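Local coordinates for protein dihydrodipicolinate synthase (Rhodopseudomonas palustris, PDB 3DZ1) that probably condenses pyruvate with an aldehyde, as in the 4-hydroxy-tetrahydrodipicolinate synthases of the DapA family, on a TIM-barrel fold, at residues 24-28 with 29-33. Residues are numbered along the deposited sequence; the frame is centred on the assembly and turned at random.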
loop_
_atom_site.group_PDB
_atom_site.type_symbol
_atom_site.label_atom_id
_atom_site.label_comp_id
_atom_site.label_asym_id
_atom_site.label_seq_id
_atom_site.Cartn_x
_atom_site.Cartn_y
_atom_site.Cartn_z
ATOM N N GLY A 24 20.754 3.318 25.641
ATOM C CA GLY A 24 19.429 3.732 25.217
ATOM C C GLY A 24 18.769 4.780 26.092
ATOM O O GLY A 24 17.651 5.214 25.805
ATOM N N LYS A 25 19.443 5.197 27.160
ATOM C CA LYS A 25 18.870 6.206 28.043
ATOM C C LYS A 25 19.011 7.587 27.426
ATOM O O LYS A 25 19.999 7.884 26.744
ATOM C CB LYS A 25 19.547 6.192 29.418
ATOM C CG LYS A 25 20.936 6.767 29.410
ATOM C CD LYS A 25 21.646 6.520 30.715
ATOM C CE LYS A 25 23.085 6.956 30.593
ATOM N NZ LYS A 25 23.852 6.687 31.822
ATOM N N ILE A 26 18.013 8.425 27.674
ATOM C CA ILE A 26 17.997 9.784 27.153
ATOM C C ILE A 26 19.196 10.583 27.664
ATOM O O ILE A 26 19.502 10.571 28.860
ATOM C CB ILE A 26 16.688 10.486 27.554
ATOM C CG1 ILE A 26 15.496 9.669 27.042
ATOM C CG2 ILE A 26 16.656 11.899 26.993
ATOM C CD1 ILE A 26 14.160 10.124 27.571
ATOM N N ASP A 27 19.874 11.269 26.748
ATOM C CA ASP A 27 21.044 12.072 27.080
ATOM C C ASP A 27 20.626 13.539 27.188
ATOM O O ASP A 27 20.634 14.261 26.196
ATOM C CB ASP A 27 22.102 11.889 25.984
ATOM C CG ASP A 27 23.335 12.752 26.191
ATOM O OD1 ASP A 27 23.384 13.525 27.172
ATOM O OD2 ASP A 27 24.261 12.655 25.356
ATOM N N ASP A 28 20.270 13.972 28.398
ATOM C CA ASP A 28 19.822 15.345 28.640
ATOM C C ASP A 28 20.871 16.424 28.412
ATOM O O ASP A 28 20.542 17.543 28.010
ATOM C CB ASP A 28 19.264 15.474 30.059
ATOM C CG ASP A 28 17.941 14.757 30.229
ATOM O OD1 ASP A 28 17.013 15.028 29.440
ATOM O OD2 ASP A 28 17.828 13.925 31.152
ATOM N N VAL A 29 22.128 16.095 28.682
ATOM C CA VAL A 29 23.213 17.041 28.486
ATOM C C VAL A 29 23.267 17.436 27.009
ATOM O O VAL A 29 23.452 18.607 26.674
ATOM C CB VAL A 29 24.565 16.417 28.893
ATOM C CG1 VAL A 29 25.682 17.421 28.704
ATOM C CG2 VAL A 29 24.504 15.955 30.342
ATOM N N SER A 30 23.105 16.446 26.135
ATOM C CA SER A 30 23.132 16.679 24.694
ATOM C C SER A 30 21.896 17.432 24.215
ATOM O O SER A 30 21.964 18.192 23.248
ATOM C CB SER A 30 23.263 15.351 23.946
ATOM O OG SER A 30 24.588 14.857 24.048
ATOM N N ILE A 31 20.763 17.223 24.879
ATOM C CA ILE A 31 19.555 17.944 24.499
ATOM C C ILE A 31 19.819 19.437 24.692
ATOM O O ILE A 31 19.482 20.249 23.833
ATOM C CB ILE A 31 18.338 17.513 25.351
ATOM C CG1 ILE A 31 17.900 16.104 24.939
ATOM C CG2 ILE A 31 17.189 18.502 25.170
ATOM C CD1 ILE A 31 16.765 15.539 25.764
ATOM N N ASP A 32 20.451 19.797 25.807
ATOM C CA ASP A 32 20.751 21.201 26.076
ATOM C C ASP A 32 21.793 21.725 25.090
ATOM O O ASP A 32 21.689 22.845 24.596
ATOM C CB ASP A 32 21.278 21.392 27.506
ATOM C CG ASP A 32 20.314 20.890 28.566
ATOM O OD1 ASP A 32 19.085 21.034 28.390
ATOM O OD2 ASP A 32 20.794 20.364 29.593
ATOM N N ARG A 33 22.802 20.908 24.816
ATOM C CA ARG A 33 23.868 21.277 23.897
ATOM C C ARG A 33 23.311 21.520 22.491
ATOM O O ARG A 33 23.690 22.485 21.816
ATOM C CB ARG A 33 24.916 20.167 23.872
ATOM C CG ARG A 33 26.176 20.484 23.098
ATOM C CD ARG A 33 27.099 19.284 23.146
ATOM N NE ARG A 33 27.434 18.924 24.517
ATOM C CZ ARG A 33 27.473 17.679 24.980
ATOM N NH1 ARG A 33 27.190 16.654 24.185
ATOM N NH2 ARG A 33 27.807 17.455 26.244
#
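Asp-27 caps the start of helix 28-40 by reaching forward to Ser-30 with both oxygens of its carboxylate. OD1 takes the backbone N-H of Ser-30 in a fairly straight bond (3.1 Å to N, 160° at the hydrogen), the classic N-cap interaction, while OD2 receives the hydroxyl OG of Ser-30 at 2.6 Å; that OG in turn accepts from Ser-276 N. Both donors stand well above the carboxylate plane, so the serine sits over a flat side of the group. Asp-27 CG is anti to its own backbone N (chi1 177°), which swings the carboxylate along the first turn. The carbonyl O of Asp-27 opens the helical ladder by accepting from Ile-31 N at 3.2 Å.

One residue on, Asp-28 O accepts from Asp-32 N (159° at the hydrogen). The side chain of Asp-28 lies beside that of Ile-31 and points the same way, its OD1 3.7 Å from Ile-31 CD1 and in a long, weak ion pair with Arg-69. The same methyl also meets Ile-26 CG2 at 3.8 Å, the two isoleucines crossing at a slant.

In the barrel this turn follows strand 11-15; helix 60-73 packs alongside, Val-66 touching Ile-26, Phe-70 touching Ile-31 and Arg-69 salt-bridged to Asp-32.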